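Local coordinates for protein maleylacetate reductase (Agrobacterium tumefaciens, PDB 3HL0) that probably catalyses the NADH-dependent reduction of maleylacetate to 3-oxoadipate in the breakdown of gamma-resorcylate, as a member of the iron-containing alcohol dehydrogenase family, at residues Y153-E156 with L157-G160; L159-V163 with A164-T168; P212-I215 with G216-E219; G224-L227 with C228-L232. All coordinates share one frame; numbering follows the deposited sequence.

Contact 1: residues Y153-E156 with L157-G160; sequences YDAE and LTLG. With NAD (nicotinamide-adenine-dinucleotide), chain D.
Ala155 O takes two bonds from a single residue, Thr158. The hydroxyl OG1 reaches Ala155 O at 2.7 Å in the carbonyl plane, on a lone pair, while Thr158 N meets the same oxygen at 3.0 Å from well above that plane. With chi1 at 67°, OG1 sits between its own backbone N and carbonyl carbon and turns back onto the preceding turn. Leu157 N is taken by Asp154 O at 3.0 Å. Glu156 O has a weak bond from Leu159 N and a firmer one from a water, which in turn accepts from Gly160 N and so bridges the two backbone groups. Both oxygens of the Asp154 carboxylate have partners: OD1 accepts from Glu156 N at 3.0 Å, from above the carboxylate plane, and from Gly20 N, while OD2 pairs with Ser22 OG. Carbon contacts are few; Leu157 CG lies 3.9 Å from Asp154 CG, the two side chains crossing at about a right angle. Leu157 O faces the cofactor and takes a weak bond of 3.2 Å from NAD N6A. This is an Asx turn leading into helix-like turns, set at the adenine end of the NAD site.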
loop_
_atom_site.group_PDB
_atom_site.type_symbol
_atom_site.label_atom_id
_atom_site.label_comp_id
_atom_site.label_asym_id
_atom_site.label_seq_id
_atom_site.Cartn_x
_atom_site.Cartn_y
_atom_site.Cartn_z
ATOM N N TYR A 153 20.241 11.355 5.286
ATOM C CA TYR A 153 20.197 10.096 4.554
ATOM C C TYR A 153 20.988 9.030 5.301
ATOM O O TYR A 153 22.235 9.096 5.406
ATOM C CB TYR A 153 20.831 10.248 3.168
ATOM C CG TYR A 153 19.955 10.931 2.141
ATOM C CD1 TYR A 153 18.792 10.307 1.671
ATOM C CD2 TYR A 153 20.317 12.173 1.609
ATOM C CE1 TYR A 153 17.989 10.926 0.677
ATOM C CE2 TYR A 153 19.554 12.784 0.660
ATOM C CZ TYR A 153 18.401 12.168 0.178
ATOM O OH TYR A 153 17.662 12.796 -0.768
ATOM N N ASP A 154 20.252 8.035 5.796
ATOM C CA ASP A 154 20.857 6.956 6.574
ATOM C C ASP A 154 20.509 5.615 5.925
ATOM O O ASP A 154 19.395 5.121 6.120
ATOM C CB ASP A 154 20.340 7.006 8.007
ATOM C CG ASP A 154 20.952 5.914 8.902
ATOM O OD1 ASP A 154 21.628 5.001 8.396
ATOM O OD2 ASP A 154 20.815 6.047 10.139
ATOM N N ALA A 155 21.429 5.077 5.129
ATOM C CA ALA A 155 21.087 3.886 4.325
ATOM C C ALA A 155 20.702 2.689 5.231
ATOM O O ALA A 155 20.007 1.779 4.776
ATOM C CB ALA A 155 22.198 3.526 3.406
ATOM N N GLU A 156 21.091 2.698 6.508
ATOM C CA GLU A 156 20.669 1.591 7.411
ATOM C C GLU A 156 19.139 1.487 7.511
ATOM O O GLU A 156 18.598 0.378 7.713
ATOM C CB GLU A 156 21.333 1.714 8.792
ATOM C CG GLU A 156 22.837 1.512 8.707
ATOM C CD GLU A 156 23.590 1.694 10.040
ATOM O OE1 GLU A 156 22.996 2.089 11.069
ATOM O OE2 GLU A 156 24.805 1.436 10.025
ATOM N N LEU A 157 18.441 2.627 7.381
ATOM C CA LEU A 157 17.000 2.701 7.511
ATOM C C LEU A 157 16.275 2.155 6.263
ATOM O O LEU A 157 15.071 1.955 6.285
ATOM C CB LEU A 157 16.563 4.136 7.772
ATOM C CG LEU A 157 17.226 4.751 9.000
ATOM C CD1 LEU A 157 16.484 6.038 9.274
ATOM C CD2 LEU A 157 17.193 3.820 10.208
ATOM N N THR A 158 17.039 1.903 5.217
ATOM C CA THR A 158 16.496 1.317 3.996
ATOM C C THR A 158 16.725 -0.168 3.856
ATOM O O THR A 158 16.215 -0.778 2.917
ATOM C CB THR A 158 17.018 2.010 2.725
ATOM O OG1 THR A 158 18.408 1.768 2.577
ATOM C CG2 THR A 158 16.694 3.521 2.734
ATOM N N LEU A 159 17.465 -0.783 4.777
ATOM C CA LEU A 159 17.733 -2.212 4.666
ATOM C C LEU A 159 16.389 -2.959 4.701
ATOM O O LEU A 159 16.237 -3.991 4.015
ATOM C CB LEU A 159 18.645 -2.728 5.791
ATOM C CG LEU A 159 20.109 -2.204 5.753
ATOM C CD1 LEU A 159 20.793 -2.460 7.093
ATOM C CD2 LEU A 159 20.928 -2.807 4.653
ATOM N N GLY A 160 15.438 -2.399 5.452
ATOM C CA GLY A 160 14.131 -3.024 5.632
ATOM C C GLY A 160 13.090 -2.668 4.594
ATOM O O GLY A 160 11.912 -3.081 4.708
HETATM P PA NAD D . 5.056 5.823 0.497
HETATM O O1A NAD D . 5.685 6.948 1.243
HETATM O O2A NAD D . 3.625 5.939 0.136
HETATM O O5B NAD D . 5.432 4.460 1.235
HETATM C C5B NAD D . 4.720 3.269 0.881
HETATM C C4B NAD D . 4.740 2.350 2.093
HETATM O O4B NAD D . 6.076 1.897 2.307
HETATM C C3B NAD D . 4.272 3.069 3.372
HETATM O O3B NAD D . 3.381 2.249 4.151
HETATM C C2B NAD D . 5.580 3.299 4.094
HETATM O O2B NAD D . 5.438 3.368 5.499
HETATM C C1B NAD D . 6.423 2.086 3.672
HETATM N N9A NAD D . 7.883 2.324 3.772
HETATM C C8A NAD D . 8.593 3.388 3.249
HETATM N N7A NAD D . 9.902 3.229 3.550
HETATM C C5A NAD D . 10.056 2.081 4.281
HETATM C C6A NAD D . 11.171 1.464 4.846
HETATM N N6A NAD D . 12.454 1.773 4.528
HETATM N N1A NAD D . 10.933 0.282 5.550
HETATM C C2A NAD D . 9.668 -0.253 5.651
HETATM N N3A NAD D . 8.571 0.346 5.087
HETATM C C4A NAD D . 8.779 1.512 4.407
HETATM O O3 NAD D . 5.785 5.602 -0.949
HETATM P PN NAD D . 6.678 6.612 -1.851
HETATM O O1N NAD D . 6.685 5.987 -3.207
HETATM O O2N NAD D . 7.926 6.805 -1.115
HETATM O O5D NAD D . 5.855 7.981 -1.930
HETATM C C5D NAD D . 4.727 8.140 -2.787
HETATM C C4D NAD D . 4.084 9.481 -2.433
HETATM O O4D NAD D . 5.081 10.488 -2.525
HETATM C C3D NAD D . 3.016 9.835 -3.460
HETATM O O3D NAD D . 1.993 10.582 -2.784
HETATM C C2D NAD D . 3.768 10.709 -4.436
HETATM O O2D NAD D . 2.943 11.589 -5.202
HETATM C C1D NAD D . 4.703 11.453 -3.500
HETATM N N1N NAD D . 5.892 11.979 -4.157
HETATM C C2N NAD D . 6.067 13.330 -4.108
HETATM C C3N NAD D . 7.176 13.881 -4.714
HETATM C C7N NAD D . 7.282 15.342 -4.566
HETATM O O7N NAD D . 8.406 15.866 -5.080
HETATM N N7N NAD D . 6.310 16.074 -3.967
HETATM C C4N NAD D . 8.185 13.081 -5.358
HETATM C C5N NAD D . 7.980 11.700 -5.400
HETATM C C6N NAD D . 6.826 11.165 -4.801
HETATM O O HOH W 1 16.039 -0.761 7.840
#

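Contact 2: residues L159-V163 with A164-T168; sequences LGLPV and AISMT. With NAD (nicotinamide-adenine-dinucleotide), chain D.
Leu161, which packs on Ile165, puts its methyl CD1 over one face of the NAD adenine, 3.5 Å from C5A, over the C5A-N7A side of the ring system. CB of Leu161 lies near the amino nitrogen N6A, and Gly160 O comes by N1A from the same side of the ring plane, tilted well away from it. The proline ring of Pro162 runs side by side with Ile165, its CD 3.8 Å from Ile165 CG2. That same methyl meets Leu161 CD1 at 3.6 Å, the leucine and isoleucine crossing at about a right angle, which makes CG2 the joint between the loop and the first turn of the helix. Leu161 extends toward this joint because its CG is trans to the backbone N (chi1 -178°).

Pro162 stands at the N-cap, and its carbonyl is gripped twice by Ser166: N at 2.9 Å, nearly along the C=O axis, and OG at 2.7 Å from above the carbonyl plane. Arg218 NH1 also bonds to OG, tying the serine to helix 215-234. Val163 O receives Met167 N at 3.0 Å. Met167, a selenomethionine, has CG anti to its own carbonyl carbon (chi1 -60°), which brings CG close to Val163 O; the chain bends only beyond that.

Residues 159-163 end the loop that leaves strand 150-153 of the parallel sheet, and 164-168 lie in the first turns of helix 163-180. Met167 packs on Leu205 and Val208 of helix 188-210, Ile165 meets Ala256 of helix 255-271, and Pro162 lies against Leu309 of the second subunit.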
loop_
_atom_site.group_PDB
_atom_site.type_symbol
_atom_site.label_atom_id
_atom_site.label_comp_id
_atom_site.label_asym_id
_atom_site.label_seq_id
_atom_site.Cartn_x
_atom_site.Cartn_y
_atom_site.Cartn_z
ATOM N N LEU A 159 17.465 -0.783 4.777
ATOM C CA LEU A 159 17.733 -2.212 4.666
ATOM C C LEU A 159 16.389 -2.959 4.701
ATOM O O LEU A 159 16.237 -3.991 4.015
ATOM C CB LEU A 159 18.645 -2.728 5.791
ATOM C CG LEU A 159 20.109 -2.204 5.753
ATOM C CD1 LEU A 159 20.793 -2.460 7.093
ATOM C CD2 LEU A 159 20.928 -2.807 4.653
ATOM N N GLY A 160 15.438 -2.399 5.452
ATOM C CA GLY A 160 14.131 -3.024 5.632
ATOM C C GLY A 160 13.090 -2.668 4.594
ATOM O O GLY A 160 11.912 -3.081 4.708
ATOM N N LEU A 161 13.501 -1.921 3.568
ATOM C CA LEU A 161 12.523 -1.540 2.540
ATOM C C LEU A 161 12.287 -2.796 1.686
ATOM O O LEU A 161 13.215 -3.365 1.135
ATOM C CB LEU A 161 13.061 -0.373 1.714
ATOM C CG LEU A 161 12.147 0.182 0.609
ATOM C CD1 LEU A 161 10.851 0.812 1.150
ATOM C CD2 LEU A 161 12.960 1.199 -0.306
ATOM N N PRO A 162 11.021 -3.239 1.567
ATOM C CA PRO A 162 10.798 -4.505 0.859
ATOM C C PRO A 162 11.295 -4.447 -0.581
ATOM O O PRO A 162 11.368 -3.342 -1.188
ATOM C CB PRO A 162 9.265 -4.652 0.897
ATOM C CG PRO A 162 8.835 -3.950 2.166
ATOM C CD PRO A 162 9.793 -2.730 2.205
ATOM N N VAL A 163 11.673 -5.606 -1.105
ATOM C CA VAL A 163 12.280 -5.672 -2.419
ATOM C C VAL A 163 11.375 -5.095 -3.511
ATOM O O VAL A 163 11.851 -4.322 -4.346
ATOM C CB VAL A 163 12.718 -7.083 -2.771
ATOM C CG1 VAL A 163 13.111 -7.167 -4.216
ATOM C CG2 VAL A 163 13.932 -7.474 -1.889
ATOM N N ALA A 164 10.099 -5.462 -3.525
ATOM C CA ALA A 164 9.238 -5.005 -4.636
ATOM C C ALA A 164 9.128 -3.472 -4.698
ATOM O O ALA A 164 9.335 -2.919 -5.799
ATOM C CB ALA A 164 7.850 -5.675 -4.539
ATOM N N ILE A 165 8.837 -2.807 -3.587
ATOM C CA ILE A 165 8.760 -1.329 -3.556
ATOM C C ILE A 165 10.167 -0.703 -3.754
ATOM O O ILE A 165 10.292 0.396 -4.341
ATOM C CB ILE A 165 8.000 -0.722 -2.338
ATOM C CG1 ILE A 165 7.864 0.773 -2.479
ATOM C CG2 ILE A 165 8.686 -1.067 -1.003
ATOM C CD1 ILE A 165 6.999 1.148 -3.630
ATOM N N SER A 166 11.212 -1.404 -3.317
ATOM C CA SER A 166 12.588 -0.902 -3.595
ATOM C C SER A 166 12.794 -0.760 -5.119
ATOM O O SER A 166 13.350 0.275 -5.600
ATOM C CB SER A 166 13.696 -1.821 -2.995
ATOM O OG SER A 166 13.589 -1.792 -1.564
HETATM N N MSE A 167 12.333 -1.753 -5.886
HETATM C CA MSE A 167 12.508 -1.731 -7.346
HETATM C C MSE A 167 11.636 -0.643 -7.989
HETATM O O MSE A 167 12.123 0.132 -8.813
HETATM C CB MSE A 167 12.190 -3.087 -7.964
HETATM C CG MSE A 167 13.065 -4.254 -7.453
HETATM SE SE MSE A 167 14.978 -4.008 -7.599
HETATM C CE MSE A 167 15.387 -3.477 -5.820
ATOM N N THR A 168 10.360 -0.570 -7.611
ATOM C CA THR A 168 9.485 0.403 -8.292
ATOM C C THR A 168 9.795 1.835 -7.821
ATOM O O THR A 168 9.788 2.777 -8.645
ATOM C CB THR A 168 7.985 0.091 -8.128
ATOM O OG1 THR A 168 7.728 -0.069 -6.722
ATOM C CG2 THR A 168 7.695 -1.216 -8.851
HETATM P PA NAD D . 5.056 5.823 0.497
HETATM O O1A NAD D . 5.685 6.948 1.243
HETATM O O2A NAD D . 3.625 5.939 0.136
HETATM O O5B NAD D . 5.432 4.460 1.235
HETATM C C5B NAD D . 4.720 3.269 0.881
HETATM C C4B NAD D . 4.740 2.350 2.093
HETATM O O4B NAD D . 6.076 1.897 2.307
HETATM C C3B NAD D . 4.272 3.069 3.372
HETATM O O3B NAD D . 3.381 2.249 4.151
HETATM C C2B NAD D . 5.580 3.299 4.094
HETATM O O2B NAD D . 5.438 3.368 5.499
HETATM C C1B NAD D . 6.423 2.086 3.672
HETATM N N9A NAD D . 7.883 2.324 3.772
HETATM C C8A NAD D . 8.593 3.388 3.249
HETATM N N7A NAD D . 9.902 3.229 3.550
HETATM C C5A NAD D . 10.056 2.081 4.281
HETATM C C6A NAD D . 11.171 1.464 4.846
HETATM N N6A NAD D . 12.454 1.773 4.528
HETATM N N1A NAD D . 10.933 0.282 5.550
HETATM C C2A NAD D . 9.668 -0.253 5.651
HETATM N N3A NAD D . 8.571 0.346 5.087
HETATM C C4A NAD D . 8.779 1.512 4.407
HETATM O O3 NAD D . 5.785 5.602 -0.949
HETATM P PN NAD D . 6.678 6.612 -1.851
HETATM O O1N NAD D . 6.685 5.987 -3.207
HETATM O O2N NAD D . 7.926 6.805 -1.115
HETATM O O5D NAD D . 5.855 7.981 -1.930
HETATM C C5D NAD D . 4.727 8.140 -2.787
HETATM C C4D NAD D . 4.084 9.481 -2.433
HETATM O O4D NAD D . 5.081 10.488 -2.525
HETATM C C3D NAD D . 3.016 9.835 -3.460
HETATM O O3D NAD D . 1.993 10.582 -2.784
HETATM C C2D NAD D . 3.768 10.709 -4.436
HETATM O O2D NAD D . 2.943 11.589 -5.202
HETATM C C1D NAD D . 4.703 11.453 -3.500
HETATM N N1N NAD D . 5.892 11.979 -4.157
HETATM C C2N NAD D . 6.067 13.330 -4.108
HETATM C C3N NAD D . 7.176 13.881 -4.714
HETATM C C7N NAD D . 7.282 15.342 -4.566
HETATM O O7N NAD D . 8.406 15.866 -5.080
HETATM N N7N NAD D . 6.310 16.074 -3.967
HETATM C C4N NAD D . 8.185 13.081 -5.358
HETATM C C5N NAD D . 7.980 11.700 -5.400
HETATM C C6N NAD D . 6.826 11.165 -4.801
#

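Contact 3: residues P212-I215 with G216-E219; sequences PHDI and GARE
Pro212 O is held by the guanidinium of Arg218. NE makes the main bond, 2.9 Å and nearly straight at 168°, lying in the carbonyl plane on a lone pair and also close to the guanidinium plane; NH2 adds a weak one at 3.4 Å to the same oxygen. The arginine folds back along the loop: chi1 of -69° sets CG beside Asp214 O, and the bend at chi2 (-66°) then turns the rest of the chain back, with NH2 3.6 Å from Pro212 CB. The remaining N-H groups look elsewhere: NH2 also bonds to Leu161 O, and NH1 to Tyr121 OH, so this buried cation is met by carbonyls and hydroxyls from several parts of the chain.

At the helix start, Asp214 OD1 accepts from Ala217 N at 2.8 Å, approached from above the carboxylate plane. Asp214 CG is trans to its backbone N, and that torsion swings the carboxylate under the first turn, where its charge would probably be favoured by the helix N-terminus. Asp214 O takes Arg218 N at 3.0 Å, and Ile215 O takes Glu219 N at 2.8 Å. Glu219 CG brushes that last carbonyl.

Pro212 touches Ala307 of the second subunit, while Ala217 packs on Val207 and Val208 of helix 188-210. An aspartate at the N-cap with a side-chain capping bond marks the start of helix 215-234, and Arg218 fastens that start to the loop before it.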
loop_
_atom_site.group_PDB
_atom_site.type_symbol
_atom_site.label_atom_id
_atom_site.label_comp_id
_atom_site.label_asym_id
_atom_site.label_seq_id
_atom_site.Cartn_x
_atom_site.Cartn_y
_atom_site.Cartn_z
ATOM N N PRO A 212 18.930 -7.535 -0.182
ATOM C CA PRO A 212 18.332 -6.324 0.358
ATOM C C PRO A 212 19.046 -5.779 1.595
ATOM O O PRO A 212 18.916 -4.607 1.958
ATOM C CB PRO A 212 16.866 -6.745 0.659
ATOM C CG PRO A 212 16.891 -8.202 0.589
ATOM C CD PRO A 212 17.931 -8.616 -0.350
ATOM N N HIS A 213 19.812 -6.657 2.240
ATOM C CA HIS A 213 20.576 -6.325 3.443
ATOM C C HIS A 213 21.993 -5.793 3.131
ATOM O O HIS A 213 22.736 -5.492 4.080
ATOM C CB HIS A 213 20.781 -7.647 4.206
ATOM C CG HIS A 213 21.437 -8.707 3.358
ATOM N ND1 HIS A 213 20.747 -9.463 2.425
ATOM C CD2 HIS A 213 22.741 -9.068 3.238
ATOM C CE1 HIS A 213 21.588 -10.275 1.813
ATOM N NE2 HIS A 213 22.806 -10.050 2.283
ATOM N N ASP A 214 22.377 -5.726 1.858
ATOM C CA ASP A 214 23.735 -5.269 1.439
ATOM C C ASP A 214 23.813 -3.741 1.611
ATOM O O ASP A 214 23.169 -2.986 0.856
ATOM C CB ASP A 214 23.951 -5.672 -0.015
ATOM C CG ASP A 214 25.318 -5.253 -0.595
ATOM O OD1 ASP A 214 25.815 -4.151 -0.344
ATOM O OD2 ASP A 214 25.868 -6.045 -1.389
ATOM N N ILE A 215 24.575 -3.290 2.605
ATOM C CA ILE A 215 24.561 -1.878 2.975
ATOM C C ILE A 215 25.237 -1.069 1.876
ATOM O O ILE A 215 24.797 0.060 1.620
ATOM C CB ILE A 215 25.178 -1.598 4.384
ATOM C CG1 ILE A 215 24.963 -0.129 4.806
ATOM C CG2 ILE A 215 26.640 -1.991 4.371
ATOM C CD1 ILE A 215 23.548 0.289 5.006
ATOM N N GLY A 216 26.248 -1.626 1.211
ATOM C CA GLY A 216 26.922 -0.901 0.112
ATOM C C GLY A 216 25.971 -0.603 -1.029
ATOM O O GLY A 216 25.919 0.526 -1.539
ATOM N N ALA A 217 25.215 -1.618 -1.435
ATOM C CA ALA A 217 24.228 -1.399 -2.505
ATOM C C ALA A 217 23.131 -0.424 -2.069
ATOM O O ALA A 217 22.675 0.409 -2.876
ATOM C CB ALA A 217 23.638 -2.735 -2.961
ATOM N N ARG A 218 22.661 -0.539 -0.824
ATOM C CA ARG A 218 21.691 0.406 -0.279
ATOM C C ARG A 218 22.231 1.843 -0.269
ATOM O O ARG A 218 21.508 2.770 -0.598
ATOM C CB ARG A 218 21.180 0.002 1.115
ATOM C CG ARG A 218 20.273 -1.260 1.100
ATOM C CD ARG A 218 18.951 -1.033 0.365
ATOM N NE ARG A 218 18.061 -2.158 0.682
ATOM C CZ ARG A 218 16.783 -2.232 0.342
ATOM N NH1 ARG A 218 16.210 -1.279 -0.403
ATOM N NH2 ARG A 218 16.077 -3.278 0.772
ATOM N N GLU A 219 23.502 2.010 0.099
ATOM C CA GLU A 219 24.074 3.353 0.092
ATOM C C GLU A 219 24.048 3.937 -1.313
ATOM O O GLU A 219 23.672 5.125 -1.493
ATOM C CB GLU A 219 25.517 3.302 0.651
ATOM C CG GLU A 219 25.528 3.058 2.155
ATOM C CD GLU A 219 26.951 2.994 2.687
ATOM O OE1 GLU A 219 27.860 2.639 1.911
ATOM O OE2 GLU A 219 27.154 3.314 3.867
#

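Contact 4: residues G224-L227 with C228-L232; sequences GAWL and CGTVL
Trp226 and Thr230, one turn apart on helix 215-234, lie side by side on its more open flank; the opposite character belongs to Gly224, Ala225, Cys228 and Gly229, all buried. On the buried part ordinary helix bonds run from Gly229 N to Ala225 O at 2.8 Å and from Cys228 N to Gly224 O at 2.9 Å. Cys228 SG stands 3.3 Å from Gly224 O, its chi1 of -71° turning the sulfur back along the helix, and the residue packs on Ala173 and Ala177 of helix 163-180. Small residues thus make up much of this close-fitting part.

The looser side is polar. Thr230 OG1 donates to Trp226 O at 2.8 Å, and Thr230 N meets the same oxygen at 2.9 Å from the other face of its plane. The indole comes no nearer to the hydroxyl than 3.6 Å, from Trp226 NE1 to OG1, and the two are linked by a water instead, which accepts from NE1 at 2.9 Å and donates to OG1 at 2.7 Å. Leu227 CD2 lies on one indole face toward its rim, and the ring of Tyr153 meets the indole at about 55°.

The hydroxyl therefore donates one hydrogen bond and accepts another, Trp226 O has two donors, and NE1 is satisfied through water: the partly exposed flank is closed by a small hydrogen-bond chain, the buried one by backbone bonds and small side chains.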
loop_
_atom_site.group_PDB
_atom_site.type_symbol
_atom_site.label_atom_id
_atom_site.label_comp_id
_atom_site.label_asym_id
_atom_site.label_seq_id
_atom_site.Cartn_x
_atom_site.Cartn_y
_atom_site.Cartn_z
ATOM N N GLY A 224 21.838 7.655 -5.297
ATOM C CA GLY A 224 21.200 7.893 -6.599
ATOM C C GLY A 224 19.862 8.590 -6.396
ATOM O O GLY A 224 19.517 9.522 -7.151
ATOM N N ALA A 225 19.080 8.153 -5.409
ATOM C CA ALA A 225 17.766 8.752 -5.159
ATOM C C ALA A 225 17.836 10.235 -4.817
ATOM O O ALA A 225 17.024 11.068 -5.251
ATOM C CB ALA A 225 17.025 7.943 -4.049
ATOM N N TRP A 226 18.867 10.587 -4.059
ATOM C CA TRP A 226 19.125 11.991 -3.746
ATOM C C TRP A 226 19.395 12.823 -4.991
ATOM O O TRP A 226 18.777 13.890 -5.167
ATOM C CB TRP A 226 20.306 12.060 -2.762
ATOM C CG TRP A 226 20.863 13.442 -2.595
ATOM C CD1 TRP A 226 20.179 14.587 -2.296
ATOM C CD2 TRP A 226 22.252 13.796 -2.700
ATOM N NE1 TRP A 226 21.095 15.660 -2.203
ATOM C CE2 TRP A 226 22.353 15.175 -2.439
ATOM C CE3 TRP A 226 23.410 13.063 -2.972
ATOM C CZ2 TRP A 226 23.599 15.832 -2.443
ATOM C CZ3 TRP A 226 24.643 13.719 -2.997
ATOM C CH2 TRP A 226 24.712 15.084 -2.745
ATOM N N LEU A 227 20.265 12.335 -5.871
ATOM C CA LEU A 227 20.544 13.099 -7.097
ATOM C C LEU A 227 19.300 13.178 -7.969
ATOM O O LEU A 227 19.022 14.213 -8.566
ATOM C CB LEU A 227 21.694 12.431 -7.867
ATOM C CG LEU A 227 23.023 12.477 -7.101
ATOM C CD1 LEU A 227 24.061 11.760 -7.937
ATOM C CD2 LEU A 227 23.454 13.907 -6.846
ATOM N N CYS A 228 18.549 12.068 -8.067
ATOM C CA CYS A 228 17.341 12.082 -8.895
ATOM C C CYS A 228 16.290 13.038 -8.333
ATOM O O CYS A 228 15.640 13.767 -9.085
ATOM C CB CYS A 228 16.761 10.645 -8.958
ATOM S SG CYS A 228 17.773 9.499 -9.952
ATOM N N GLY A 229 16.122 13.063 -7.007
ATOM C CA GLY A 229 15.186 14.009 -6.419
ATOM C C GLY A 229 15.617 15.442 -6.603
ATOM O O GLY A 229 14.772 16.325 -6.765
ATOM N N THR A 230 16.916 15.677 -6.578
ATOM C CA THR A 230 17.440 17.040 -6.684
ATOM C C THR A 230 17.054 17.596 -8.049
ATOM O O THR A 230 16.609 18.741 -8.146
ATOM C CB THR A 230 18.937 17.081 -6.453
ATOM O OG1 THR A 230 19.209 16.614 -5.113
ATOM C CG2 THR A 230 19.476 18.515 -6.604
ATOM N N VAL A 231 17.176 16.781 -9.085
ATOM C CA VAL A 231 16.818 17.332 -10.397
ATOM C C VAL A 231 15.311 17.449 -10.605
ATOM O O VAL A 231 14.871 18.391 -11.274
ATOM C CB VAL A 231 17.532 16.613 -11.562
ATOM C CG1 VAL A 231 19.051 16.661 -11.332
ATOM C CG2 VAL A 231 17.052 15.135 -11.707
ATOM N N LEU A 232 14.526 16.576 -9.966
ATOM C CA LEU A 232 13.047 16.784 -9.903
ATOM C C LEU A 232 12.741 18.151 -9.290
ATOM O O LEU A 232 11.781 18.856 -9.712
ATOM C CB LEU A 232 12.381 15.691 -9.055
ATOM C CG LEU A 232 10.880 15.891 -8.814
ATOM C CD1 LEU A 232 10.054 15.943 -10.122
ATOM C CD2 LEU A 232 10.355 14.743 -7.917
HETATM O O HOH W 2 20.070 18.272 -3.102
#

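Overall arrangement
Contacts 1 and 2 follow one another along the loop from strand 150-153 into helix 163-180, sharing Leu159 and Gly160, and both touch the adenine of NAD. Contact 3 lies beside them, about 8 Å from contact 1 and 11 Å from contact 2 between centres, and Arg218 makes the connection, reaching from contact 3 into contact 2. Contact 4 belongs to the same helix 215-234 as contact 3 but sits deeper, about 8 Å from the chain's centre, and meets contact 1 through Tyr153 and Trp226. The three outer contacts are partly buried and rely on turns, caps and carbonyl bonds; contact 4 is mid-helix, buried, and chiefly regular backbone bonding.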